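Local coordinates for 3-ketosteroid-delta4-5alpha-dehydrogenase (Rhodococcus jostii, PDB 4AT2), which probably uses its bound FAD to introduce a double bond into ring A of 3-ketosteroids during steroid catabolism, at residues A55-A60 with E210-L215; N137-C142 with K206-T211; L357-A362 with A436-R441. All coordinates share one frame; numbering follows the deposited sequence.

Contact 1. Residues A55-A60 with E210-L215; sequences AASIEA and ETAEKL
Ile58 meets Thr211, Ala212 and Leu215 with three different atoms, and its branched side chain carries most of the contact between 55-60 and 210-215. The axes of 55-60 and 210-214 pass 9.0 Å apart at 35°, and Ile58 faces Ala212 with only 5.1 Å between the two CA atoms. Such closeness suits alanine, whose single methyl CB lies 4.0 Å from Ile58 CG1. With CG1 beside the backbone N and CG2 anti to it (chi1 -70°), Ile58 sends its two branches to different partners. CD1, at the tip of one, touches Thr211 CG2 at 4.0 Å, the two side chains crossing at about a right angle. CG2, the other, meets Leu215 CD1, also at 4.0 Å and again nearly at right angles; the same leucine methyl rests near Ile58 O. In one of its two conformers, Ser57 also touches Ala212 CB through OG, a hydroxyl that turns back to bond Val54 O, which would satisfy it in this buried place. Helix 51-62 follows a glycine-rich turn consistent with a Rossmann-type FAD-binding fold. Ser57 also touches Val67 and Val69 of strand 67-70, while Ile58 reaches Trp138 of helix 132-141.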
# COMPACT_ATOMS: atom_id res chain seq x y z
N ALA A 55 -23.36 -18.25 0.77
CA ALA A 55 -23.53 -18.28 -0.69
C ALA A 55 -22.87 -19.51 -1.30
O ALA A 55 -23.45 -20.16 -2.18
CB ALA A 55 -22.99 -17.00 -1.33
N ALA A 56 -21.66 -19.83 -0.82
CA ALA A 56 -20.95 -21.03 -1.27
C ALA A 56 -21.75 -22.28 -0.92
O ALA A 56 -21.88 -23.18 -1.75
CB ALA A 56 -19.56 -21.11 -0.64
N SER A 57 -22.30 -22.31 0.29
CA SER A 57 -23.04 -23.49 0.75
C SER A 57 -24.29 -23.73 -0.09
O SER A 57 -24.60 -24.88 -0.41
CB SER A 57 -23.38 -23.39 2.25
OG SER A 57 -24.52 -22.59 2.48
N ILE A 58 -24.98 -22.65 -0.48
CA ILE A 58 -26.19 -22.77 -1.29
C ILE A 58 -25.86 -23.40 -2.64
O ILE A 58 -26.52 -24.36 -3.06
CB ILE A 58 -26.91 -21.42 -1.46
CG1 ILE A 58 -27.52 -21.00 -0.12
CG2 ILE A 58 -27.98 -21.49 -2.55
CD1 ILE A 58 -27.91 -19.53 -0.07
N GLU A 59 -24.84 -22.87 -3.31
CA GLU A 59 -24.48 -23.38 -4.62
C GLU A 59 -23.98 -24.82 -4.53
O GLU A 59 -24.35 -25.65 -5.36
CB GLU A 59 -23.46 -22.49 -5.33
CG GLU A 59 -24.02 -21.14 -5.77
CD GLU A 59 -24.92 -21.19 -7.00
OE1 GLU A 59 -25.37 -22.29 -7.39
OE2 GLU A 59 -25.20 -20.13 -7.59
N ALA A 60 -23.16 -25.11 -3.52
CA ALA A 60 -22.61 -26.46 -3.41
C ALA A 60 -23.73 -27.48 -3.16
O ALA A 60 -23.72 -28.57 -3.74
CB ALA A 60 -21.55 -26.52 -2.31
N GLU A 210 -31.86 -19.54 5.56
CA GLU A 210 -33.08 -20.33 5.37
C GLU A 210 -32.97 -21.21 4.12
O GLU A 210 -33.32 -22.39 4.15
CB GLU A 210 -34.30 -19.42 5.25
CG GLU A 210 -34.65 -18.66 6.52
CD GLU A 210 -35.85 -17.74 6.34
OE1 GLU A 210 -36.01 -17.16 5.24
OE2 GLU A 210 -36.63 -17.60 7.29
N THR A 211 -32.46 -20.62 3.03
CA THR A 211 -32.27 -21.33 1.78
C THR A 211 -31.30 -22.50 1.96
O THR A 211 -31.58 -23.63 1.57
CB THR A 211 -31.78 -20.37 0.67
OG1 THR A 211 -32.76 -19.34 0.45
CG2 THR A 211 -31.54 -21.11 -0.64
N ALA A 212 -30.16 -22.22 2.59
CA ALA A 212 -29.16 -23.26 2.85
C ALA A 212 -29.70 -24.39 3.73
O ALA A 212 -29.43 -25.56 3.47
CB ALA A 212 -27.90 -22.65 3.45
N GLU A 213 -30.46 -24.04 4.76
CA GLU A 213 -31.00 -25.04 5.68
C GLU A 213 -31.99 -25.97 4.97
O GLU A 213 -31.95 -27.19 5.17
CB GLU A 213 -31.62 -24.40 6.92
CG GLU A 213 -30.56 -23.80 7.83
CD GLU A 213 -31.12 -23.09 9.05
OE1 GLU A 213 -32.35 -22.85 9.12
OE2 GLU A 213 -30.33 -22.76 9.95
N LYS A 214 -32.84 -25.40 4.13
CA LYS A 214 -33.80 -26.20 3.36
C LYS A 214 -33.12 -27.13 2.37
O LYS A 214 -33.66 -28.17 2.01
CB LYS A 214 -34.84 -25.31 2.67
CG LYS A 214 -35.97 -24.90 3.60
CD LYS A 214 -36.91 -23.91 2.95
CE LYS A 214 -38.14 -23.66 3.81
NZ LYS A 214 -39.09 -24.81 3.81
N LEU A 215 -31.92 -26.75 1.93
CA LEU A 215 -31.13 -27.58 1.03
C LEU A 215 -30.39 -28.71 1.76
O LEU A 215 -29.80 -29.57 1.12
CB LEU A 215 -30.12 -26.72 0.26
CG LEU A 215 -30.71 -25.94 -0.91
CD1 LEU A 215 -29.81 -24.75 -1.26
CD2 LEU A 215 -30.87 -26.87 -2.11

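Contact 2. Residues N137-C142 with K206-T211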
# COMPACT_ATOMS: atom_id res chain seq x y z
N ASN A 137 -31.00 -11.03 -9.23
CA ASN A 137 -32.14 -11.93 -9.39
C ASN A 137 -32.00 -13.20 -8.56
O ASN A 137 -32.98 -13.70 -8.01
CB ASN A 137 -32.33 -12.25 -10.88
CG ASN A 137 -32.79 -11.05 -11.67
OD1 ASN A 137 -33.38 -10.12 -11.12
ND2 ASN A 137 -32.50 -11.04 -12.97
N TRP A 138 -30.78 -13.71 -8.47
CA TRP A 138 -30.46 -14.87 -7.66
C TRP A 138 -30.73 -14.61 -6.19
O TRP A 138 -31.34 -15.44 -5.51
CB TRP A 138 -29.00 -15.24 -7.90
CG TRP A 138 -28.56 -16.53 -7.26
CD1 TRP A 138 -28.54 -17.80 -7.82
CD2 TRP A 138 -28.03 -16.69 -5.91
NE1 TRP A 138 -28.05 -18.72 -6.93
CE2 TRP A 138 -27.73 -18.12 -5.76
CE3 TRP A 138 -27.78 -15.84 -4.84
CZ2 TRP A 138 -27.20 -18.64 -4.59
CZ3 TRP A 138 -27.25 -16.38 -3.66
CH2 TRP A 138 -26.96 -17.74 -3.54
N LEU A 139 -30.34 -13.43 -5.71
CA LEU A 139 -30.62 -13.05 -4.32
C LEU A 139 -32.12 -12.94 -4.05
O LEU A 139 -32.62 -13.43 -3.03
CB LEU A 139 -29.93 -11.72 -3.97
CG LEU A 139 -28.41 -11.79 -3.99
CD1 LEU A 139 -27.81 -10.37 -3.96
CD2 LEU A 139 -27.89 -12.64 -2.83
N VAL A 140 -32.82 -12.29 -4.97
CA VAL A 140 -34.28 -12.17 -4.86
C VAL A 140 -34.92 -13.56 -4.81
O VAL A 140 -35.82 -13.79 -3.98
CB VAL A 140 -34.86 -11.29 -5.99
CG1 VAL A 140 -36.39 -11.38 -6.01
CG2 VAL A 140 -34.42 -9.84 -5.79
N ASP A 141 -34.46 -14.47 -5.66
CA ASP A 141 -34.99 -15.84 -5.69
C ASP A 141 -34.80 -16.54 -4.34
O ASP A 141 -35.67 -17.31 -3.92
CB ASP A 141 -34.34 -16.65 -6.82
CG ASP A 141 -34.83 -18.08 -6.86
OD1 ASP A 141 -35.94 -18.32 -7.38
OD2 ASP A 141 -34.09 -18.96 -6.39
N CYS A 142 -33.68 -16.27 -3.67
CA CYS A 142 -33.39 -16.86 -2.36
C CYS A 142 -34.22 -16.23 -1.25
O CYS A 142 -34.15 -16.67 -0.10
CB CYS A 142 -31.90 -16.73 -2.02
SG CYS A 142 -30.82 -17.84 -2.95
N LYS A 206 -30.29 -13.74 6.61
CA LYS A 206 -31.38 -14.60 7.08
C LYS A 206 -32.04 -15.43 5.96
O LYS A 206 -32.12 -16.65 6.09
CB LYS A 206 -32.41 -13.79 7.88
CG LYS A 206 -33.55 -14.61 8.46
CD LYS A 206 -34.48 -13.72 9.26
CE LYS A 206 -35.48 -14.52 10.07
NZ LYS A 206 -36.80 -14.58 9.39
N PRO A 207 -32.49 -14.78 4.86
CA PRO A 207 -33.07 -15.58 3.77
C PRO A 207 -32.09 -16.59 3.14
O PRO A 207 -32.51 -17.67 2.74
CB PRO A 207 -33.47 -14.54 2.71
CG PRO A 207 -33.51 -13.24 3.43
CD PRO A 207 -32.54 -13.33 4.57
N LEU A 208 -30.81 -16.23 3.07
CA LEU A 208 -29.79 -17.14 2.53
C LEU A 208 -29.59 -18.35 3.45
O LEU A 208 -29.47 -19.48 2.99
CB LEU A 208 -28.47 -16.40 2.27
CG LEU A 208 -28.51 -15.28 1.21
CD1 LEU A 208 -27.11 -14.76 0.92
CD2 LEU A 208 -29.14 -15.73 -0.09
N VAL A 209 -29.58 -18.09 4.75
CA VAL A 209 -29.46 -19.17 5.74
C VAL A 209 -30.66 -20.11 5.64
O VAL A 209 -30.49 -21.33 5.61
CB VAL A 209 -29.26 -18.61 7.17
CG1 VAL A 209 -29.45 -19.70 8.22
CG2 VAL A 209 -27.87 -17.99 7.29
N GLU A 210 -31.86 -19.54 5.56
CA GLU A 210 -33.08 -20.33 5.37
C GLU A 210 -32.97 -21.21 4.12
O GLU A 210 -33.32 -22.39 4.15
CB GLU A 210 -34.30 -19.42 5.25
CG GLU A 210 -34.65 -18.66 6.52
CD GLU A 210 -35.85 -17.74 6.34
OE1 GLU A 210 -36.01 -17.16 5.24
OE2 GLU A 210 -36.63 -17.60 7.29
N THR A 211 -32.46 -20.62 3.03
CA THR A 211 -32.27 -21.33 1.78
C THR A 211 -31.30 -22.50 1.96
O THR A 211 -31.58 -23.63 1.57
CB THR A 211 -31.78 -20.37 0.67
OG1 THR A 211 -32.76 -19.34 0.45
CG2 THR A 211 -31.54 -21.11 -0.64
O HOH W 1 -35.80 -17.68 2.10
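Cys142 and Leu208 form the centre of a buried, mainly apolar contact between the chain toward the C-terminal end of helix 132-141 and helix 202-214, within the FAD-binding part of the chain. Their CA atoms are 6.1 Å apart, a spacing that suits a residue as small as cysteine. Leucine supplies the reach: its CD2 methyl lies 3.5 Å from Cys142 CB and 3.9 Å from Cys142 SG. The same methyl approaches Trp138 CZ3 at 4.1 Å, the leucine crossing the indole obliquely, and has Leu139 CD2 as a further, looser neighbour. One methyl thus gathers three side chains of 137-142. The indole also meets a neighbour within 137-142: with Trp138 CG anti to the backbone N (chi1 -173°), Cys142 SG sits over one ring face, 3.8 Å above the plane and offset toward the rim. Away from this apolar centre, Pro207 CB packs against Cys142 O. Thr211 OG1 comes within 3.1 Å of that same carbonyl oxygen, but its hydrogen bond goes to Pro207 O in its own helix, at 2.8 Å. Pro207 O also accepts from Thr211 N, and the two donors approach from opposite faces of the carbonyl plane. A water lies in bonding position to both Cys142 O and Glu210 OE1, with more acceptors in reach than it has protons. The chemistry is therefore divided: methyl, thiol and indole groups meet in the interior, no direct hydrogen bond crosses, and any polar link here probably runs through water.

Contact 3. Residues L357-A362 with A436-R441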
# COMPACT_ATOMS: atom_id res chain seq x y z
N LEU A 357 -14.39 21.00 8.96
CA LEU A 357 -15.53 21.45 8.16
C LEU A 357 -15.82 22.91 8.48
O LEU A 357 -16.12 23.26 9.62
CB LEU A 357 -16.79 20.57 8.39
CG LEU A 357 -17.97 20.96 7.48
CD1 LEU A 357 -17.70 20.54 6.04
CD2 LEU A 357 -19.29 20.36 7.98
N ILE A 358 -15.71 23.74 7.45
CA ILE A 358 -16.02 25.17 7.56
C ILE A 358 -17.44 25.34 7.04
O ILE A 358 -17.75 24.95 5.91
CB ILE A 358 -15.04 26.04 6.74
CG1 ILE A 358 -13.58 25.61 6.98
CG2 ILE A 358 -15.29 27.52 7.03
CD1 ILE A 358 -13.12 25.74 8.43
N ILE A 359 -18.32 25.89 7.87
CA ILE A 359 -19.74 25.93 7.53
C ILE A 359 -20.40 27.13 8.20
O ILE A 359 -20.10 27.43 9.37
CB ILE A 359 -20.42 24.59 7.93
CG1 ILE A 359 -21.88 24.53 7.44
CG2 ILE A 359 -20.26 24.31 9.43
CD1 ILE A 359 -22.48 23.13 7.46
N ASP A 360 -21.25 27.84 7.46
CA ASP A 360 -21.94 28.97 8.08
C ASP A 360 -23.08 28.47 8.96
O ASP A 360 -23.53 27.33 8.85
CB ASP A 360 -22.34 30.09 7.09
CG ASP A 360 -23.35 29.66 6.04
OD1 ASP A 360 -24.34 28.99 6.37
OD2 ASP A 360 -23.17 30.06 4.88
N GLU A 361 -23.49 29.32 9.89
CA GLU A 361 -24.43 28.91 10.92
C GLU A 361 -25.75 28.44 10.31
O GLU A 361 -26.28 27.40 10.70
CB GLU A 361 -24.61 30.07 11.90
CG GLU A 361 -25.81 30.06 12.83
CD GLU A 361 -25.77 31.29 13.72
OE1 GLU A 361 -24.89 31.34 14.60
OE2 GLU A 361 -26.56 32.23 13.49
N ALA A 362 -26.28 29.17 9.33
CA ALA A 362 -27.54 28.80 8.69
C ALA A 362 -27.42 27.44 8.00
O ALA A 362 -28.35 26.63 8.05
CB ALA A 362 -27.98 29.86 7.69
N ALA A 436 -18.64 28.72 11.36
CA ALA A 436 -18.18 27.75 12.36
C ALA A 436 -17.19 26.77 11.74
O ALA A 436 -17.14 26.61 10.53
CB ALA A 436 -19.37 27.00 12.93
N ALA A 437 -16.39 26.12 12.59
CA ALA A 437 -15.53 25.04 12.13
C ALA A 437 -15.69 23.83 13.02
O ALA A 437 -15.64 23.93 14.26
CB ALA A 437 -14.08 25.48 12.07
N LEU A 438 -15.89 22.68 12.40
CA LEU A 438 -15.88 21.40 13.10
C LEU A 438 -14.47 20.85 13.04
O LEU A 438 -13.85 20.83 11.98
CB LEU A 438 -16.82 20.40 12.41
CG LEU A 438 -18.34 20.51 12.58
CD1 LEU A 438 -18.89 21.85 12.09
CD2 LEU A 438 -18.99 19.35 11.83
N ASP A 439 -13.98 20.39 14.19
CA ASP A 439 -12.67 19.72 14.27
C ASP A 439 -12.82 18.25 13.90
O ASP A 439 -13.36 17.46 14.67
CB ASP A 439 -12.10 19.86 15.69
CG ASP A 439 -10.67 19.39 15.80
OD1 ASP A 439 -10.14 18.80 14.83
OD2 ASP A 439 -10.07 19.60 16.88
N LEU A 440 -12.37 17.90 12.70
CA LEU A 440 -12.51 16.55 12.18
C LEU A 440 -11.14 15.90 11.99
O LEU A 440 -10.95 15.06 11.12
CB LEU A 440 -13.32 16.56 10.87
CG LEU A 440 -14.73 17.15 10.99
CD1 LEU A 440 -15.41 17.24 9.63
CD2 LEU A 440 -15.58 16.32 11.94
N ARG A 441 -10.19 16.32 12.82
CA ARG A 441 -8.89 15.65 12.88
C ARG A 441 -9.04 14.31 13.60
O ARG A 441 -9.69 14.23 14.64
CB ARG A 441 -7.86 16.54 13.59
CG ARG A 441 -7.55 17.79 12.79
CD ARG A 441 -6.65 18.74 13.55
NE ARG A 441 -7.31 19.28 14.73
CZ ARG A 441 -6.80 20.27 15.46
NH1 ARG A 441 -5.63 20.81 15.12
NH2 ARG A 441 -7.45 20.72 16.53
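Leu357 and Leu438 form a hydrogen-bonded pair in a four-stranded antiparallel sheet, where strands 356-360 and 435-439 are the two central strands. Leu357 N donates to Leu438 O, and Leu438 N returns a bond of 2.8 Å to Leu357 O. Ile359 and Ala436 form the next such pair; the small alanine suits a place where its CB lies 3.7 Å from Ile359 O.

Followed outward, the side chain of Leu357 first offers CB, which meets Leu440 CD1 at 3.8 Å and Leu438 CB at 4.0 Å. CG stands anti to the backbone N (chi1 -176°), setting the leucine side by side with Leu438, both pointing the same way. At the tip, CD2 reaches Leu438 CD2, again at 4.0 Å. The other methyl of Leu438, CD1, turns to Ile359 CG2. These branched residues give the sheet one apolar face; on the other, Ile358 CD1 touches Ala437 CB at 3.8 Å.

Where strand 435-439 ends, Asp439 makes an Asx turn with Arg441 N and a side-on salt bridge to the guanidinium: Arg441 NE binds Asp439 OD1, and Arg441 NH2 meets Asp439 OD2 at 2.9 Å from above the carboxylate plane.

In the fold
Contacts 1 and 2 share helix 202-214, with Glu210 and Thr211 common to both, and their centres are 9 Å apart. They join directly: Ile58 CG2 of contact 1 packs 3.6 Å from Trp138 CZ2 of contact 2, so helices 51-62, 132-141 and 202-214 form one cluster. The side chains of Ser57 and Leu208 in it are about 11 Å and 10 Å from the bound FAD. Contact 3 is on the opposite side of the chain's centre, its centre 49 Å from that of contact 1 and 44 Å from that of contact 2. There the side chain of Leu440 is about 12 Å from the bound 4-androstene-3,17-dione.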